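Local coordinates for aromatic amino acid aminotransferase I (Candida albicans WO-1, PDB 6HNU), which probably transfers the amino group of aromatic amino acids to 2-oxoglutarate with the help of pyridoxal 5'-phosphate, giving aromatic oxo-acids and glutamate, at residues 423-427 and 428-432; 469-472 and 473-476. One frame throughout, in Å; residues are numbered along the deposited sequence.

Interaction 1: residues 423-427 and 428-432; sequences QAIKQ and GCLLA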
ATOM      1  N   GLN B 423     -31.715 -15.927  17.212  1.00 23.98           N
ATOM      2  CA  GLN B 423     -33.112 -15.420  17.322  1.00 24.64           C
ATOM      3  C   GLN B 423     -33.257 -14.107  16.522  1.00 24.40           C
ATOM      4  O   GLN B 423     -34.206 -13.997  15.746  1.00 24.53           O
ATOM      5  CB  GLN B 423     -33.514 -15.248  18.788  1.00 25.45           C
ATOM      6  CG  GLN B 423     -34.967 -14.797  18.949  1.00 26.81           C
ATOM      7  CD  GLN B 423     -35.976 -15.889  18.679  1.00 29.72           C
ATOM      8  OE1 GLN B 423     -36.927 -15.709  17.932  1.00 27.12           O
ATOM      9  NE2 GLN B 423     -35.773 -17.046  19.294  1.00 31.25           N
ATOM     10  N   ALA B 424     -32.344 -13.154  16.701  1.00 24.19           N
ATOM     11  CA  ALA B 424     -32.271 -11.901  15.906  1.00 24.46           C
ATOM     12  C   ALA B 424     -32.375 -12.236  14.423  1.00 24.94           C
ATOM     13  O   ALA B 424     -33.227 -11.625  13.735  1.00 28.46           O
ATOM     14  CB  ALA B 424     -30.976 -11.164  16.210  1.00 25.52           C
ATOM     15  N   ILE B 425     -31.532 -13.147  13.937  1.00 23.92           N
ATOM     16  CA  ILE B 425     -31.494 -13.509  12.496  1.00 25.87           C
ATOM     17  C   ILE B 425     -32.868 -14.076  12.111  1.00 29.48           C
ATOM     18  O   ILE B 425     -33.419 -13.660  11.086  1.00 28.10           O
ATOM     19  CB  ILE B 425     -30.338 -14.477  12.173  1.00 25.51           C
ATOM     20  CG1 ILE B 425     -28.990 -13.753  12.170  1.00 24.44           C
ATOM     21  CG2 ILE B 425     -30.570 -15.160  10.841  1.00 29.09           C
ATOM     22  CD1 ILE B 425     -27.833 -14.615  12.570  1.00 26.06           C
ATOM     23  N   LYS B 426     -33.420 -14.965  12.932  1.00 30.94           N
ATOM     24  CA  LYS B 426     -34.773 -15.525  12.683  1.00 32.23           C
ATOM     25  C   LYS B 426     -35.817 -14.378  12.651  1.00 30.87           C
ATOM     26  O   LYS B 426     -36.733 -14.454  11.858  1.00 31.55           O
ATOM     27  CB  LYS B 426     -35.075 -16.592  13.733  1.00 33.47           C
ATOM     28  CG  LYS B 426     -36.403 -17.319  13.554  1.00 36.39           C
ATOM     29  CD  LYS B 426     -36.803 -18.161  14.741  1.00 37.35           C
ATOM     30  CE  LYS B 426     -38.195 -18.754  14.608  1.00 40.36           C
ATOM     31  NZ  LYS B 426     -38.892 -18.740  15.912  1.00 41.98           N
ATOM     32  N   GLN B 427     -35.685 -13.343  13.477  1.00 32.07           N
ATOM     33  CA  GLN B 427     -36.617 -12.185  13.485  1.00 31.91           C
ATOM     34  C   GLN B 427     -36.339 -11.235  12.309  1.00 34.45           C
ATOM     35  O   GLN B 427     -37.136 -10.298  12.153  1.00 37.39           O
ATOM     36  CB  GLN B 427     -36.522 -11.420  14.806  1.00 35.61           C
ATOM     37  CG  GLN B 427     -36.963 -12.208  16.041  1.00 34.94           C
ATOM     38  CD  GLN B 427     -38.407 -12.656  16.026  1.00 39.33           C
ATOM     39  OE1 GLN B 427     -39.288 -11.977  15.503  1.00 37.60           O
ATOM     40  NE2 GLN B 427     -38.660 -13.804  16.641  1.00 41.23           N
ATOM     41  N   GLY B 428     -35.259 -11.438  11.538  1.00 34.16           N
ATOM     42  CA  GLY B 428     -34.914 -10.635  10.341  1.00 33.12           C
ATOM     43  C   GLY B 428     -33.989  -9.440  10.623  1.00 33.24           C
ATOM     44  O   GLY B 428     -34.094  -8.416   9.899  1.00 30.22           O
ATOM     45  N   CYS B 429     -33.069  -9.530  11.586  1.00 30.38           N
ATOM     46  CA  CYS B 429     -32.076  -8.446  11.855  1.00 29.64           C
ATOM     47  C   CYS B 429     -30.750  -9.070  12.289  1.00 30.24           C
ATOM     48  O   CYS B 429     -30.764 -10.126  12.985  1.00 28.09           O
ATOM     49  CB  CYS B 429     -32.606  -7.534  12.963  0.50 31.06           C
ATOM     50  SG  CYS B 429     -31.458  -6.295  13.641  0.50 32.92           S
ATOM     51  N   LEU B 430     -29.646  -8.436  11.911  1.00 25.23           N
ATOM     52  CA  LEU B 430     -28.312  -8.945  12.287  1.00 27.02           C
ATOM     53  C   LEU B 430     -27.465  -7.838  12.923  1.00 25.52           C
ATOM     54  O   LEU B 430     -27.314  -6.739  12.325  1.00 23.58           O
ATOM     55  CB  LEU B 430     -27.659  -9.533  11.040  1.00 30.10           C
ATOM     56  CG  LEU B 430     -26.373 -10.281  11.353  1.00 33.06           C
ATOM     57  CD1 LEU B 430     -26.259 -11.547  10.533  1.00 36.51           C
ATOM     58  CD2 LEU B 430     -25.172  -9.363  11.150  1.00 32.02           C
ATOM     59  N   LEU B 431     -26.943  -8.139  14.112  1.00 23.15           N
ATOM     60  CA  LEU B 431     -25.895  -7.367  14.801  1.00 23.16           C
ATOM     61  C   LEU B 431     -24.676  -8.270  14.987  1.00 21.45           C
ATOM     62  O   LEU B 431     -24.794  -9.506  14.824  1.00 21.66           O
ATOM     63  CB  LEU B 431     -26.462  -6.842  16.127  1.00 24.39           C
ATOM     64  CG  LEU B 431     -27.319  -5.578  16.013  1.00 25.69           C
ATOM     65  CD1 LEU B 431     -28.687  -5.884  15.460  1.00 27.28           C
ATOM     66  CD2 LEU B 431     -27.445  -4.870  17.345  1.00 28.46           C
ATOM     67  N   ALA B 432     -23.529  -7.663  15.254  1.00 19.92           N
ATOM     68  CA  ALA B 432     -22.258  -8.380  15.477  1.00 19.30           C
ATOM     69  C   ALA B 432     -22.135  -8.788  16.938  1.00 18.19           C
ATOM     70  O   ALA B 432     -22.102  -7.943  17.824  1.00 18.25           O
ATOM     71  CB  ALA B 432     -21.132  -7.486  15.036  1.00 17.87           C
TER
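Ile425 and Leu430 meet side by side between helix 413-426 and strand 429-433. At CB of Ile425 the side chain branches. CG1 stands beside the backbone N, chi1 -75°, while CG2 takes the branch anti to that N. Ile425 CG1 touches Leu430 CD1 at 3.9 Å. Ile425 CD1, the tip, lies 4.0 Å from the same Leu430 CD1. Both side chains point the same way and pack on Tyr34 of the second subunit. The backbone turns through Gly428. Gly428 N donates to Ile425 O at 2.9 Å. Cys429 N reaches Ala424 O at 3.0 Å in a straighter bond, 162° at the hydrogen. Gly428 has a positive phi of 92°, which glycine adopts readily. Further back, Gln427 NE2 donates to Gln423 OE1 at 2.9 Å, in the carbonyl plane, and this bond ties the two amides together. Gln423 NE2 is bonded in turn to Glu488 of helix 471-489. Cys429 and Leu430 continue the sheet into the second subunit by a parallel ladder. The positive-phi glycine with its bonds back into the last turn is a Schellman motif, here ending a helix that leads straight into a strand that is outermost in its own chain and is continued by the second subunit.

Interaction 2: residues 469-472 and 473-476; sequences VPLD and QLVV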
ATOM      1  N   VAL B 469     -27.400   1.623   6.694  1.00 34.38           N
ATOM      2  CA  VAL B 469     -28.738   1.487   6.033  1.00 35.82           C
ATOM      3  C   VAL B 469     -29.540   2.767   6.250  1.00 30.91           C
ATOM      4  O   VAL B 469     -29.344   3.504   7.222  1.00 32.09           O
ATOM      5  CB  VAL B 469     -29.558   0.265   6.527  1.00 34.51           C
ATOM      6  CG1 VAL B 469     -28.891  -1.078   6.249  1.00 36.70           C
ATOM      7  CG2 VAL B 469     -29.916   0.389   7.988  1.00 31.64           C
ATOM      8  N   PRO B 470     -30.519   3.028   5.359  1.00 31.74           N
ATOM      9  CA  PRO B 470     -31.500   4.097   5.567  1.00 33.70           C
ATOM     10  C   PRO B 470     -32.151   4.016   6.951  1.00 34.82           C
ATOM     11  O   PRO B 470     -32.279   2.905   7.446  1.00 41.36           O
ATOM     12  CB  PRO B 470     -32.532   3.817   4.460  1.00 36.14           C
ATOM     13  CG  PRO B 470     -31.723   3.161   3.357  1.00 35.68           C
ATOM     14  CD  PRO B 470     -30.730   2.288   4.103  1.00 33.99           C
ATOM     15  N   LEU B 471     -32.562   5.151   7.531  1.00 32.35           N
ATOM     16  CA  LEU B 471     -32.890   5.273   8.974  1.00 34.75           C
ATOM     17  C   LEU B 471     -34.225   4.591   9.295  1.00 39.27           C
ATOM     18  O   LEU B 471     -34.442   4.249  10.473  1.00 39.21           O
ATOM     19  CB  LEU B 471     -32.894   6.744   9.377  1.00 36.06           C
ATOM     20  CG  LEU B 471     -31.503   7.371   9.460  1.00 35.95           C
ATOM     21  CD1 LEU B 471     -31.577   8.832   9.889  1.00 37.66           C
ATOM     22  CD2 LEU B 471     -30.596   6.580  10.400  1.00 34.98           C
ATOM     23  N   ASP B 472     -35.071   4.389   8.291  1.00 42.20           N
ATOM     24  CA  ASP B 472     -36.369   3.686   8.456  1.00 44.25           C
ATOM     25  C   ASP B 472     -36.070   2.192   8.643  1.00 41.13           C
ATOM     26  O   ASP B 472     -36.720   1.584   9.493  1.00 36.51           O
ATOM     27  CB  ASP B 472     -37.308   3.956   7.278  1.00 45.58           C
ATOM     28  CG  ASP B 472     -36.759   3.493   5.942  1.00 46.28           C
ATOM     29  OD1 ASP B 472     -35.531   3.591   5.753  1.00 54.64           O
ATOM     30  OD2 ASP B 472     -37.555   3.045   5.105  1.00 52.60           O
ATOM     31  N   GLN B 473     -35.145   1.636   7.848  1.00 43.09           N
ATOM     32  CA  GLN B 473     -34.721   0.210   7.927  1.00 42.77           C
ATOM     33  C   GLN B 473     -33.973  -0.011   9.247  1.00 44.45           C
ATOM     34  O   GLN B 473     -34.096  -1.124   9.806  1.00 47.26           O
ATOM     35  CB  GLN B 473     -33.912  -0.204   6.699  1.00 46.32           C
ATOM     36  CG  GLN B 473     -34.728  -0.198   5.415  1.00 50.10           C
ATOM     37  CD  GLN B 473     -36.122  -0.749   5.623  1.00 56.73           C
ATOM     38  OE1 GLN B 473     -36.303  -1.845   6.155  1.00 54.21           O
ATOM     39  NE2 GLN B 473     -37.127   0.011   5.207  1.00 58.26           N
ATOM     40  N   LEU B 474     -33.280   1.013   9.755  1.00 36.99           N
ATOM     41  CA  LEU B 474     -32.654   0.978  11.096  1.00 36.05           C
ATOM     42  C   LEU B 474     -33.742   0.721  12.147  1.00 37.37           C
ATOM     43  O   LEU B 474     -33.543  -0.172  13.014  1.00 30.92           O
ATOM     44  CB  LEU B 474     -31.929   2.292  11.383  1.00 35.14           C
ATOM     45  CG  LEU B 474     -31.364   2.407  12.795  1.00 32.88           C
ATOM     46  CD1 LEU B 474     -30.360   1.290  13.048  1.00 36.24           C
ATOM     47  CD2 LEU B 474     -30.708   3.756  13.014  1.00 32.97           C
ATOM     48  N   VAL B 475     -34.841   1.481  12.121  1.00 35.93           N
ATOM     49  CA  VAL B 475     -35.905   1.391  13.170  0.50 36.02           C
ATOM     50  C   VAL B 475     -36.560   0.007  13.070  1.00 34.14           C
ATOM     51  O   VAL B 475     -36.779  -0.615  14.129  1.00 37.13           O
ATOM     52  CB  VAL B 475     -36.932   2.536  13.052  0.50 36.77           C
ATOM     53  CG1 VAL B 475     -38.141   2.324  13.956  0.50 36.32           C
ATOM     54  CG2 VAL B 475     -36.291   3.887  13.336  0.50 37.79           C
ATOM     55  N   VAL B 476     -36.830  -0.442  11.847  1.00 35.01           N
ATOM     56  CA  VAL B 476     -37.378  -1.797  11.549  1.00 39.55           C
ATOM     57  C   VAL B 476     -36.461  -2.825  12.222  1.00 40.24           C
ATOM     58  O   VAL B 476     -36.966  -3.711  12.959  1.00 35.10           O
ATOM     59  CB  VAL B 476     -37.480  -2.057  10.032  1.00 38.75           C
ATOM     60  CG1 VAL B 476     -37.670  -3.537   9.709  1.00 40.97           C
ATOM     61  CG2 VAL B 476     -38.586  -1.239   9.373  1.00 41.89           C
TER
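Two chi1 choices bring Asp472 and Gln473 together. Asp472 places CG between its backbone N and carbonyl carbon, chi1 61°; Gln473 sets CG beside its own N, and its chain bends at chi2. The pair lies in the first turn of helix 471-489, with Pro470 at the N-cap. Their side chains point the same way, and the carboxylate and amide planes stand 86° apart. Gln473 NE2 makes a weak hydrogen bond to Asp472 OD2 at 3.1 Å. A carboxylate here probably interacts favourably with the positive end of the helix dipole. Three backbone bonds start the helix. Leu474 N donates to Pro470 O at 3.1 Å. Val475 N reaches Leu471 O at 3.2 Å, and Val476 N reaches Asp472 O at 3.1 Å in a nearly straight line, 168° at the hydrogen. On another face, Leu471 and Leu474 lie side by side against helix 334-377, where Leu474 meets Ala370. Val469 and Leu474 also pack on Leu43 of the second subunit. Just before the N-cap, Val469 CG2 rests 3.9 Å from Leu474 N. The two leucines touch through Leu471 CD2 and Leu474 CD2 at 3.8 Å.

Going from the N terminus, helix 413-426 reaches interaction 1 first, where residues 423-432 turn from helix into strand 429-433. The chain then passes through strand 459-465, next to 429-433 in the antiparallel sheet. Interaction 2, at 469-476, follows and starts helix 471-489. The two contacts are in series. They neither nest nor cross, and each closes only a short local turn. Their centres are 14 Å apart and their nearest atoms about 6 Å apart, without touching. Later turns of helix 471-489 come back to the first contact, where Ala484 and Lys483 meet Gln427. Interaction 2 also borders helix 334-377. Both contacts face the second subunit, and Leu43 of that chain packs against each.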